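Local coordinates for protein L-serine ammonia-lyase (Rhizomucor miehei CAU432, PDB 5C3U) that binds pyridoxal-5'-phosphate and belongs to the large family of enzymes that depend on this cofactor, with a two-sheet alpha/beta architecture, at residues Ile175-Gly180 and Val308-Gly313; His208-Phe213 and Ser234-Ala239; Asn229-Ser234 and Val278-Gly283; Ala261-Ala266 and Ala282-Ser287. One frame throughout, in Å; residues are numbered along the deposited sequence.

Contact 1: residues Ile175-Gly180 and Val308-Gly313; sequences IICPVG and VVLVTG. With PLP (pyridoxal-5'-phosphate), chain B.
Ile176 links the parallel strands 175-178 and 308-311 through its own backbone N and O: its N donates to Val308 O at 2.9 Å, and its O receives Leu310 N at 3.0 Å. Both bonds are nearly straight, 168° and 174° at the hydrogen. Around this ladder the side chains alternate between the two faces of the sheet. On one, Ile176 CD1 lies beside Val309 CG2 at 3.9 Å, the two side chains pointing the same way. On the other, Ile175 meets Val308, and its CG2 crosses Leu310 at CG, again 3.9 Å, while Leu310 CD1 turns to the CB and SG of Cys177. Beyond the last bond the chains diverge, and Pro178 CG touches Thr312 CG2 at 3.6 Å. Helix 280-290 packs on the Ile176 face and helix 183-194 on the Ile175 face. The strand ends open onto pyridoxal-5'-phosphate: Gly180 N bonds to its O2P at 2.7 Å, and Thr312 OG1, set between its own N and carbonyl carbon (chi1 50°), stands 2.7 Å from the ring N1. The buried apolar strand pair thus leads into two turns that bring a backbone N-H to the phosphate and a hydroxyl to the pyridine nitrogen.

Contact 2: residues His208-Phe213 and Ser234-Ala239; sequences HGSNAF and SLISKA. With PLP (pyridoxal-5'-phosphate), chain B.
The segment 234-239, which leaves the pyridoxal-5'-phosphate pocket after Ser234 and Leu235, is backed by the turn leading into helix 212-219, and Ser210 is the residue that joins them. Its CB points at the loop, and OG, trans to the backbone N (chi1 -169°), reaches the peptide between Ile236 and Ser237. There it accepts a weak hydrogen bond from Ser237 N, long at 3.5 Å though fairly straight at 160°, and lies 3.6 Å from Ile236 CA. A much shorter bond, 2.6 Å, ties Ser210 OG to a water. That water also accepts from Ala212 N at 3.1 Å and donates to Ser237 O at 3.0 Å, so it bridges the first turn of the helix to the loop backbone. Ser237 is therefore held at both its N and its O, one by the hydroxyl and the other by the water. Its own OG folds back along the loop and donates to Ala239 O at 2.6 Å, tilted 35° from the carbonyl plane. Beside the water Ala212 CB packs against Ala239 CA at 4.2 Å, extending the contact with plain van der Waals packing. On the cofactor side, Leu235 CD2 touches the ring at C6, 3.7 Å away, and Ser234 lies next to it in the pocket. This water-mediated join of a helix N-terminus to a loop forms a second layer of the pyridoxal-5'-phosphate pocket, to whose wall the first two residues of 234-239 contribute.

Contact 3: residues Asn229-Ser234 and Val278-Gly283; sequences NTIATS and VEASAG. With PLP (pyridoxal-5'-phosphate), chain B.
Ser234 meets Glu279 and Ser281 with a side chain of two atoms, each with its own neighbours. Its CB faces the ring of pyridoxal-5'-phosphate, 3.6 Å from C3, and on the protein side lies 3.5 Å from Ser281 OG. Its OG, trans to the carbonyl carbon (chi1 -61°), donates to Glu279 OE1 at 2.9 Å, on the syn lone pair of that oxygen. The anti lone pair of the same OE1 takes Ser281 OG at 3.2 Å, so one carboxylate oxygen grips two hydroxyls from different sides. Ser281 OG in turn accepts from Ser234 N at 3.3 Å, a bent bond of 136°, closing a ring of three bonds through the two serines and the carboxylate. The other oxygen, Glu279 OE2, is held by Asn80 ND2 and Asp316 N. With both oxygens bonded, the carboxylate is probably well fixed in orientation, its OE1 close to the cofactor methyl C2A. Ser281 CB completes this wall, near the ring N1. Farther from the cofactor the contact turns apolar: Ile231 CG1 sits on Ala280 CB at 3.6 Å, and Ala232 CB packs over the start of the helix. Ala232 is the centre of an inverse gamma turn, overlapped by an ST turn in which Thr230 OG1 accepts Ala232 N. The loop 229-234 thus lies across the N-terminal end of helix 280-290, with Ile231 also touching Tyr325 and Tyr329 of helix 319-329 and Ala264 of helix 260-274, while Ser234 touches Pro79 and Asn80 of helix 79-92.

Contact 4: residues Ala261-Ala266 and Ala282-Ser287; sequences AMAADA and AGAALS
Ala266 drives its CB into segment 282-287, 3.2 Å from Gly283 O, with Leu286 CB 4.0 Å away and the N and CB of Ser287 close by. The methyl therefore sits among residues one turn apart on the facing helix. The helical segments 261-266 and 282-287 cross almost at right angles, 92°, with axes only 7.3 Å apart. Small residues permit this closeness: Gly283 presents its bare CA to Ala263 O, and Ala263 CB rests 3.9 Å from Ala284 N. At the far edge is Ser287. With chi1 at 82°, OG sits between the backbone N and the carbonyl carbon and turns back onto its own helix, where it donates to Ala284 O at 2.8 Å. The hydroxyl is satisfied there, and it is Ser287 CB that faces the partner helix, 3.6 Å from Met262 O. Met262 bends at chi3 (68°), which swings its CE to 4.0 Å from Ser287 OG; its CB flanks the same hydroxyl. No hydrogen bond joins the two segments, so the join is made by close-fitting small side chains and backbone. Helix 280-290 lies between helix 260-274 and the six-stranded sheet, touching strand 306-311 through Ala285 and Leu286 and Val258 of strand 253-258 through Ala284 and Ser287. On the side of helix 260-274 turned away from 282-287, Ala264 touches Tyr325 and Tyr329 of helix 319-329.

In the fold
From the N terminus, strand 174-178 opens the longest loop, which contact 1 closes when strand 306-311 returns beside it; the other three contacts are nested within that span. Contact 2 closes first, bringing 234-239 back to the start of helix 212-219. Contact 3 opens at 229-234, before contact 2 has closed, so the two cross and share Ser234; it ends on the start of helix 280-290. Contact 4 follows contact 2 in series, opening on helix 260-274 and ending on the same helix as contact 3, with Ala282 and Gly283 common to both. Contacts 1, 2 and 3 converge on the cofactor, while the Ala284 side chain of contact 4 stands about 8 Å from it.

Contact 1: residues Ile175-Gly180 and Val308-Gly313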
loop_
_atom_site.group_PDB
_atom_site.type_symbol
_atom_site.label_atom_id
_atom_site.label_comp_id
_atom_site.label_asym_id
_atom_site.label_seq_id
_atom_site.Cartn_x
_atom_site.Cartn_y
_atom_site.Cartn_z
ATOM N N ILE A 175 2.349 -1.062 14.694
ATOM C CA ILE A 175 2.079 -1.529 13.333
ATOM C C ILE A 175 2.772 -0.552 12.402
ATOM O O ILE A 175 2.571 0.645 12.520
ATOM C CB ILE A 175 0.562 -1.586 13.042
ATOM C CG1 ILE A 175 -0.086 -2.629 13.965
ATOM C CG2 ILE A 175 0.307 -1.942 11.568
ATOM C CD1 ILE A 175 -1.600 -2.660 13.905
ATOM N N ILE A 176 3.626 -1.069 11.511
ATOM C CA ILE A 176 4.375 -0.236 10.582
ATOM C C ILE A 176 3.677 -0.285 9.234
ATOM O O ILE A 176 3.489 -1.371 8.675
ATOM C CB ILE A 176 5.837 -0.703 10.418
ATOM C CG1 ILE A 176 6.514 -0.857 11.793
ATOM C CG2 ILE A 176 6.596 0.252 9.499
ATOM C CD1 ILE A 176 7.931 -1.394 11.714
ATOM N N CYS A 177 3.306 0.895 8.733
ATOM C CA CYS A 177 2.369 1.007 7.612
ATOM C C CYS A 177 2.918 2.015 6.579
ATOM O O CYS A 177 3.076 3.197 6.885
ATOM C CB CYS A 177 0.993 1.435 8.121
ATOM S SG CYS A 177 -0.269 1.684 6.849
ATOM N N PRO A 178 3.206 1.553 5.363
ATOM C CA PRO A 178 3.630 2.490 4.297
ATOM C C PRO A 178 2.499 3.462 3.957
ATOM O O PRO A 178 1.327 3.051 3.987
ATOM C CB PRO A 178 3.909 1.576 3.080
ATOM C CG PRO A 178 3.454 0.229 3.476
ATOM C CD PRO A 178 3.022 0.169 4.891
ATOM N N VAL A 179 2.833 4.735 3.679
ATOM C CA VAL A 179 1.825 5.755 3.302
ATOM C C VAL A 179 2.102 6.381 1.930
ATOM O O VAL A 179 3.191 6.925 1.698
ATOM C CB VAL A 179 1.690 6.876 4.394
ATOM C CG1 VAL A 179 0.664 7.932 3.965
ATOM C CG2 VAL A 179 1.274 6.254 5.714
ATOM N N GLY A 180 1.124 6.251 1.018
ATOM C CA GLY A 180 1.078 6.963 -0.266
ATOM C C GLY A 180 0.069 8.087 -0.145
ATOM O O GLY A 180 0.407 9.175 0.324
ATOM N N VAL A 308 4.365 -5.458 14.160
ATOM C CA VAL A 308 3.769 -6.011 12.937
ATOM C C VAL A 308 4.146 -5.106 11.759
ATOM O O VAL A 308 3.969 -3.901 11.832
ATOM C CB VAL A 308 2.220 -6.080 13.017
ATOM C CG1 VAL A 308 1.620 -6.500 11.675
ATOM C CG2 VAL A 308 1.761 -7.048 14.099
ATOM N N VAL A 309 4.689 -5.687 10.694
ATOM C CA VAL A 309 5.030 -4.892 9.500
ATOM C C VAL A 309 4.045 -5.282 8.420
ATOM O O VAL A 309 3.929 -6.475 8.105
ATOM C CB VAL A 309 6.470 -5.175 9.015
ATOM C CG1 VAL A 309 6.816 -4.327 7.788
ATOM C CG2 VAL A 309 7.462 -4.937 10.141
ATOM N N LEU A 310 3.351 -4.296 7.835
ATOM C CA LEU A 310 2.445 -4.596 6.722
ATOM C C LEU A 310 3.242 -4.672 5.449
ATOM O O LEU A 310 3.743 -3.652 4.956
ATOM C CB LEU A 310 1.313 -3.565 6.603
ATOM C CG LEU A 310 0.511 -3.227 7.858
ATOM C CD1 LEU A 310 -0.592 -2.228 7.506
ATOM C CD2 LEU A 310 -0.082 -4.471 8.519
ATOM N N VAL A 311 3.385 -5.889 4.925
ATOM C CA VAL A 311 4.195 -6.100 3.750
ATOM C C VAL A 311 3.259 -6.029 2.561
ATOM O O VAL A 311 2.585 -7.004 2.203
ATOM C CB VAL A 311 4.956 -7.437 3.798
ATOM C CG1 VAL A 311 5.720 -7.665 2.480
ATOM C CG2 VAL A 311 5.914 -7.437 4.982
ATOM N N THR A 312 3.206 -4.843 1.972
ATOM C CA THR A 312 2.112 -4.508 1.064
ATOM C C THR A 312 2.189 -5.173 -0.307
ATOM O O THR A 312 1.183 -5.220 -1.017
ATOM C CB THR A 312 1.906 -2.992 0.967
ATOM O OG1 THR A 312 3.167 -2.353 0.693
ATOM C CG2 THR A 312 1.349 -2.486 2.284
ATOM N N GLY A 313 3.374 -5.669 -0.668
ATOM C CA GLY A 313 3.538 -6.482 -1.865
ATOM C C GLY A 313 3.856 -5.563 -3.026
ATOM O O GLY A 313 4.821 -4.771 -2.966
HETATM N N1 PLP B . 2.347 -0.181 -0.708
HETATM C C2 PLP B . 1.875 -0.679 -1.865
HETATM C C2A PLP B . 2.606 -1.757 -2.628
HETATM C C3 PLP B . 0.622 -0.149 -2.406
HETATM O O3 PLP B . 0.113 -0.639 -3.580
HETATM C C4 PLP B . -0.065 0.893 -1.614
HETATM C C4A PLP B . -1.346 1.438 -2.092
HETATM C C5 PLP B . 0.549 1.371 -0.348
HETATM C C6 PLP B . 1.754 0.777 0.040
HETATM C C5A PLP B . -0.096 2.454 0.519
HETATM O O4P PLP B . -0.968 3.227 -0.296
HETATM P P PLP B . -2.021 4.369 0.168
HETATM O O1P PLP B . -3.303 3.701 0.523
HETATM O O2P PLP B . -1.392 5.194 1.305
HETATM O O3P PLP B . -2.070 5.144 -1.101
#

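Contact 2: residues His208-Phe213 and Ser234-Ala239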
loop_
_atom_site.group_PDB
_atom_site.type_symbol
_atom_site.label_atom_id
_atom_site.label_comp_id
_atom_site.label_asym_id
_atom_site.label_seq_id
_atom_site.Cartn_x
_atom_site.Cartn_y
_atom_site.Cartn_z
ATOM N N HIS A 208 11.731 10.055 1.602
ATOM C CA HIS A 208 11.968 11.504 1.594
ATOM C C HIS A 208 11.511 12.148 0.312
ATOM O O HIS A 208 11.078 13.296 0.316
ATOM C CB HIS A 208 13.443 11.811 1.832
ATOM C CG HIS A 208 13.944 11.352 3.175
ATOM N ND1 HIS A 208 15.029 10.572 3.317
ATOM C CD2 HIS A 208 13.477 11.611 4.457
ATOM C CE1 HIS A 208 15.231 10.315 4.626
ATOM N NE2 HIS A 208 14.278 10.945 5.321
ATOM N N GLY A 209 11.585 11.406 -0.792
ATOM C CA GLY A 209 11.206 11.909 -2.118
ATOM C C GLY A 209 9.742 12.269 -2.281
ATOM O O GLY A 209 9.398 13.026 -3.172
ATOM N N SER A 210 8.868 11.744 -1.420
ATOM C CA SER A 210 7.438 12.086 -1.480
ATOM C C SER A 210 6.787 11.936 -0.095
ATOM O O SER A 210 6.238 10.886 0.251
ATOM C CB SER A 210 6.711 11.213 -2.529
ATOM O OG SER A 210 5.396 11.691 -2.773
ATOM N N ASN A 211 6.876 12.984 0.722
ATOM C CA ASN A 211 6.519 12.835 2.121
ATOM C C ASN A 211 5.313 13.690 2.529
ATOM O O ASN A 211 5.311 14.326 3.598
ATOM C CB ASN A 211 7.758 13.115 3.000
ATOM C CG ASN A 211 8.110 14.598 3.087
ATOM O OD1 ASN A 211 7.931 15.364 2.130
ATOM N ND2 ASN A 211 8.634 15.003 4.238
ATOM N N ALA A 212 4.271 13.698 1.684
ATOM C CA ALA A 212 3.124 14.599 1.920
ATOM C C ALA A 212 2.448 14.382 3.273
ATOM O O ALA A 212 2.034 15.351 3.925
ATOM C CB ALA A 212 2.103 14.512 0.786
ATOM N N PHE A 213 2.347 13.136 3.718
ATOM C CA PHE A 213 1.728 12.889 5.020
ATOM C C PHE A 213 2.516 13.531 6.155
ATOM O O PHE A 213 1.950 14.275 6.969
ATOM C CB PHE A 213 1.535 11.404 5.322
ATOM C CG PHE A 213 0.892 11.156 6.661
ATOM C CD1 PHE A 213 -0.431 11.525 6.888
ATOM C CD2 PHE A 213 1.617 10.597 7.708
ATOM C CE1 PHE A 213 -1.031 11.324 8.135
ATOM C CE2 PHE A 213 1.021 10.380 8.953
ATOM C CZ PHE A 213 -0.311 10.737 9.162
ATOM N N SER A 234 4.378 3.452 -5.455
ATOM C CA SER A 234 3.023 3.469 -4.919
ATOM C C SER A 234 2.863 4.462 -3.776
ATOM O O SER A 234 1.753 4.717 -3.340
ATOM C CB SER A 234 2.546 2.088 -4.505
ATOM O OG SER A 234 2.555 1.248 -5.644
ATOM N N LEU A 235 3.971 5.031 -3.334
ATOM C CA LEU A 235 3.934 6.030 -2.248
ATOM C C LEU A 235 3.947 7.458 -2.755
ATOM O O LEU A 235 3.816 8.401 -1.954
ATOM C CB LEU A 235 5.082 5.800 -1.236
ATOM C CG LEU A 235 5.172 4.412 -0.563
ATOM C CD1 LEU A 235 6.157 4.389 0.603
ATOM C CD2 LEU A 235 3.808 3.833 -0.134
ATOM N N ILE A 236 4.092 7.646 -4.062
ATOM C CA ILE A 236 3.998 8.985 -4.648
ATOM C C ILE A 236 2.542 9.485 -4.565
ATOM O O ILE A 236 1.620 8.814 -5.018
ATOM C CB ILE A 236 4.481 8.997 -6.113
ATOM C CG1 ILE A 236 5.941 8.528 -6.195
ATOM C CG2 ILE A 236 4.287 10.370 -6.759
ATOM C CD1 ILE A 236 6.436 8.230 -7.598
ATOM N N SER A 237 2.324 10.652 -3.956
ATOM C CA SER A 237 1.007 11.273 -3.991
ATOM C C SER A 237 1.208 12.796 -3.978
ATOM O O SER A 237 2.155 13.288 -3.352
ATOM C CB SER A 237 0.172 10.834 -2.782
ATOM O OG SER A 237 -1.186 11.241 -2.900
ATOM N N LYS A 238 0.332 13.528 -4.663
ATOM C CA LYS A 238 0.419 15.000 -4.662
ATOM C C LYS A 238 -0.019 15.552 -3.310
ATOM O O LYS A 238 0.458 16.622 -2.873
ATOM C CB LYS A 238 -0.423 15.597 -5.809
ATOM N N ALA A 239 -0.926 14.825 -2.652
ATOM C CA ALA A 239 -1.455 15.199 -1.345
ATOM C C ALA A 239 -1.942 13.965 -0.612
ATOM O O ALA A 239 -2.270 12.946 -1.231
ATOM C CB ALA A 239 -2.599 16.199 -1.511
HETATM N N1 PLP B . 2.347 -0.181 -0.708
HETATM C C2 PLP B . 1.875 -0.679 -1.865
HETATM C C2A PLP B . 2.606 -1.757 -2.628
HETATM C C3 PLP B . 0.622 -0.149 -2.406
HETATM O O3 PLP B . 0.113 -0.639 -3.580
HETATM C C4 PLP B . -0.065 0.893 -1.614
HETATM C C4A PLP B . -1.346 1.438 -2.092
HETATM C C5 PLP B . 0.549 1.371 -0.348
HETATM C C6 PLP B . 1.754 0.777 0.040
HETATM C C5A PLP B . -0.096 2.454 0.519
HETATM O O4P PLP B . -0.968 3.227 -0.296
HETATM P P PLP B . -2.021 4.369 0.168
HETATM O O1P PLP B . -3.303 3.701 0.523
HETATM O O2P PLP B . -1.392 5.194 1.305
HETATM O O3P PLP B . -2.070 5.144 -1.101
HETATM O O HOH W 1 3.612 12.243 -0.960
#

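Contact 3: residues Asn229-Ser234 and Val278-Gly283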
loop_
_atom_site.group_PDB
_atom_site.type_symbol
_atom_site.label_atom_id
_atom_site.label_comp_id
_atom_site.label_asym_id
_atom_site.label_seq_id
_atom_site.Cartn_x
_atom_site.Cartn_y
_atom_site.Cartn_z
ATOM N N ASN A 229 9.444 12.305 -7.187
ATOM C CA ASN A 229 9.703 10.958 -7.661
ATOM C C ASN A 229 10.447 10.211 -6.543
ATOM O O ASN A 229 10.939 10.833 -5.584
ATOM C CB ASN A 229 10.463 10.986 -8.987
ATOM C CG ASN A 229 10.251 9.715 -9.809
ATOM O OD1 ASN A 229 9.541 8.802 -9.383
ATOM N ND2 ASN A 229 10.868 9.655 -10.982
ATOM N N THR A 230 10.432 8.886 -6.615
ATOM C CA THR A 230 11.052 8.019 -5.622
ATOM C C THR A 230 10.909 6.632 -6.231
ATOM O O THR A 230 9.992 6.406 -7.018
ATOM C CB THR A 230 10.396 8.120 -4.207
ATOM O OG1 THR A 230 10.717 6.979 -3.404
ATOM C CG2 THR A 230 8.863 8.198 -4.274
ATOM N N ILE A 231 11.826 5.730 -5.893
ATOM C CA ILE A 231 11.695 4.325 -6.299
ATOM C C ILE A 231 10.416 3.688 -5.728
ATOM O O ILE A 231 9.919 2.683 -6.260
ATOM C CB ILE A 231 12.974 3.485 -5.970
ATOM C CG1 ILE A 231 13.171 3.293 -4.471
ATOM C CG2 ILE A 231 14.216 4.103 -6.612
ATOM C CD1 ILE A 231 14.313 2.349 -4.133
ATOM N N ALA A 232 9.865 4.278 -4.671
ATOM C CA ALA A 232 8.665 3.739 -4.048
ATOM C C ALA A 232 7.442 4.295 -4.796
ATOM O O ALA A 232 6.762 5.201 -4.339
ATOM C CB ALA A 232 8.622 4.065 -2.557
ATOM N N THR A 233 7.161 3.708 -5.955
ATOM C CA THR A 233 6.186 4.284 -6.887
ATOM C C THR A 233 4.801 4.430 -6.269
ATOM O O THR A 233 4.132 5.441 -6.519
ATOM C CB THR A 233 6.049 3.369 -8.130
ATOM O OG1 THR A 233 7.355 3.120 -8.663
ATOM C CG2 THR A 233 5.138 4.006 -9.202
ATOM N N SER A 234 4.378 3.452 -5.455
ATOM C CA SER A 234 3.023 3.469 -4.919
ATOM C C SER A 234 2.863 4.462 -3.776
ATOM O O SER A 234 1.753 4.717 -3.340
ATOM C CB SER A 234 2.546 2.088 -4.505
ATOM O OG SER A 234 2.555 1.248 -5.644
ATOM N N VAL A 278 9.291 -7.758 -3.261
ATOM C CA VAL A 278 8.291 -6.743 -2.998
ATOM C C VAL A 278 8.762 -5.371 -3.488
ATOM O O VAL A 278 9.957 -5.127 -3.684
ATOM C CB VAL A 278 7.871 -6.662 -1.502
ATOM C CG1 VAL A 278 7.314 -8.011 -1.027
ATOM C CG2 VAL A 278 9.033 -6.203 -0.626
ATOM N N GLU A 279 7.796 -4.484 -3.687
ATOM C CA GLU A 279 8.091 -3.132 -4.170
ATOM C C GLU A 279 8.833 -2.346 -3.114
ATOM O O GLU A 279 8.701 -2.640 -1.928
ATOM C CB GLU A 279 6.785 -2.396 -4.414
ATOM C CG GLU A 279 6.318 -2.420 -5.834
ATOM C CD GLU A 279 5.038 -1.628 -6.031
ATOM O OE1 GLU A 279 4.869 -0.508 -5.466
ATOM O OE2 GLU A 279 4.205 -2.135 -6.783
ATOM N N ALA A 280 9.578 -1.329 -3.547
ATOM C CA ALA A 280 10.222 -0.405 -2.609
ATOM C C ALA A 280 9.246 0.279 -1.661
ATOM O O ALA A 280 9.654 0.683 -0.558
ATOM C CB ALA A 280 11.046 0.631 -3.368
ATOM N N SER A 281 7.968 0.419 -2.075
ATOM C CA SER A 281 6.909 0.866 -1.168
ATOM C C SER A 281 6.840 0.021 0.126
ATOM O O SER A 281 6.857 0.546 1.248
ATOM C CB SER A 281 5.558 0.876 -1.902
ATOM O OG SER A 281 5.702 1.574 -3.147
ATOM N N ALA A 282 6.801 -1.299 -0.031
ATOM C CA ALA A 282 6.797 -2.209 1.118
ATOM C C ALA A 282 8.165 -2.209 1.756
ATOM O O ALA A 282 8.303 -2.345 2.981
ATOM C CB ALA A 282 6.447 -3.622 0.643
ATOM N N GLY A 283 9.191 -2.051 0.924
ATOM C CA GLY A 283 10.562 -2.001 1.392
ATOM C C GLY A 283 10.743 -0.854 2.394
ATOM O O GLY A 283 11.498 -0.991 3.346
HETATM N N1 PLP B . 2.347 -0.181 -0.708
HETATM C C2 PLP B . 1.875 -0.679 -1.865
HETATM C C2A PLP B . 2.606 -1.757 -2.628
HETATM C C3 PLP B . 0.622 -0.149 -2.406
HETATM O O3 PLP B . 0.113 -0.639 -3.580
HETATM C C4 PLP B . -0.065 0.893 -1.614
HETATM C C4A PLP B . -1.346 1.438 -2.092
HETATM C C5 PLP B . 0.549 1.371 -0.348
HETATM C C6 PLP B . 1.754 0.777 0.040
HETATM C C5A PLP B . -0.096 2.454 0.519
HETATM O O4P PLP B . -0.968 3.227 -0.296
HETATM P P PLP B . -2.021 4.369 0.168
HETATM O O1P PLP B . -3.303 3.701 0.523
HETATM O O2P PLP B . -1.392 5.194 1.305
HETATM O O3P PLP B . -2.070 5.144 -1.101
#

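Contact 4: residues Ala261-Ala266 and Ala282-Ser287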
loop_
_atom_site.group_PDB
_atom_site.type_symbol
_atom_site.label_atom_id
_atom_site.label_comp_id
_atom_site.label_asym_id
_atom_site.label_seq_id
_atom_site.Cartn_x
_atom_site.Cartn_y
_atom_site.Cartn_z
ATOM N N ALA A 261 17.585 4.659 -0.663
ATOM C CA ALA A 261 18.628 3.662 -0.417
ATOM C C ALA A 261 18.220 2.678 0.682
ATOM O O ALA A 261 18.457 1.480 0.553
ATOM C CB ALA A 261 19.978 4.312 -0.105
ATOM N N MET A 262 17.590 3.172 1.744
ATOM C CA MET A 262 17.100 2.287 2.806
ATOM C C MET A 262 16.001 1.365 2.284
ATOM O O MET A 262 16.001 0.167 2.578
ATOM C CB MET A 262 16.560 3.089 3.987
ATOM C CG MET A 262 17.647 3.720 4.814
ATOM S SD MET A 262 17.003 5.011 5.908
ATOM C CE MET A 262 16.045 4.036 7.036
ATOM N N ALA A 263 15.070 1.924 1.510
ATOM C CA ALA A 263 13.967 1.131 0.966
ATOM C C ALA A 263 14.507 0.070 0.011
ATOM O O ALA A 263 14.043 -1.065 0.023
ATOM C CB ALA A 263 12.944 2.029 0.262
ATOM N N ALA A 264 15.493 0.439 -0.800
ATOM C CA ALA A 264 16.051 -0.492 -1.785
ATOM C C ALA A 264 16.795 -1.633 -1.080
ATOM O O ALA A 264 16.733 -2.820 -1.477
ATOM C CB ALA A 264 17.000 0.240 -2.718
ATOM N N ASP A 265 17.532 -1.280 -0.047
ATOM C CA ASP A 265 18.270 -2.291 0.695
ATOM C C ASP A 265 17.287 -3.265 1.349
ATOM O O ASP A 265 17.544 -4.476 1.407
ATOM C CB ASP A 265 19.185 -1.653 1.737
ATOM C CG ASP A 265 20.276 -2.599 2.194
ATOM O OD1 ASP A 265 20.917 -3.249 1.335
ATOM O OD2 ASP A 265 20.484 -2.713 3.406
ATOM N N ALA A 266 16.148 -2.755 1.802
ATOM C CA ALA A 266 15.170 -3.637 2.445
ATOM C C ALA A 266 14.567 -4.617 1.434
ATOM O O ALA A 266 14.303 -5.762 1.781
ATOM C CB ALA A 266 14.068 -2.835 3.122
ATOM N N ALA A 282 6.801 -1.299 -0.031
ATOM C CA ALA A 282 6.797 -2.209 1.118
ATOM C C ALA A 282 8.165 -2.209 1.756
ATOM O O ALA A 282 8.303 -2.345 2.981
ATOM C CB ALA A 282 6.447 -3.622 0.643
ATOM N N GLY A 283 9.191 -2.051 0.924
ATOM C CA GLY A 283 10.562 -2.001 1.392
ATOM C C GLY A 283 10.743 -0.854 2.394
ATOM O O GLY A 283 11.498 -0.991 3.346
ATOM N N ALA A 284 10.051 0.262 2.176
ATOM C CA ALA A 284 10.119 1.391 3.128
ATOM C C ALA A 284 9.727 0.963 4.553
ATOM O O ALA A 284 10.400 1.333 5.513
ATOM C CB ALA A 284 9.275 2.568 2.660
ATOM N N ALA A 285 8.646 0.196 4.688
ATOM C CA ALA A 285 8.214 -0.258 6.012
ATOM C C ALA A 285 9.188 -1.268 6.613
ATOM O O ALA A 285 9.533 -1.171 7.785
ATOM C CB ALA A 285 6.812 -0.837 5.963
ATOM N N LEU A 286 9.645 -2.216 5.797
ATOM C CA LEU A 286 10.623 -3.211 6.243
ATOM C C LEU A 286 11.947 -2.586 6.694
ATOM O O LEU A 286 12.646 -3.134 7.567
ATOM C CB LEU A 286 10.882 -4.222 5.101
ATOM C CG LEU A 286 9.765 -5.237 4.828
ATOM C CD1 LEU A 286 9.874 -5.906 3.463
ATOM C CD2 LEU A 286 9.763 -6.321 5.900
ATOM N N SER A 287 12.282 -1.436 6.112
ATOM C CA SER A 287 13.570 -0.799 6.388
ATOM C C SER A 287 13.712 -0.357 7.846
ATOM O O SER A 287 14.826 -0.326 8.374
ATOM C CB SER A 287 13.860 0.357 5.406
ATOM O OG SER A 287 13.219 1.554 5.782
#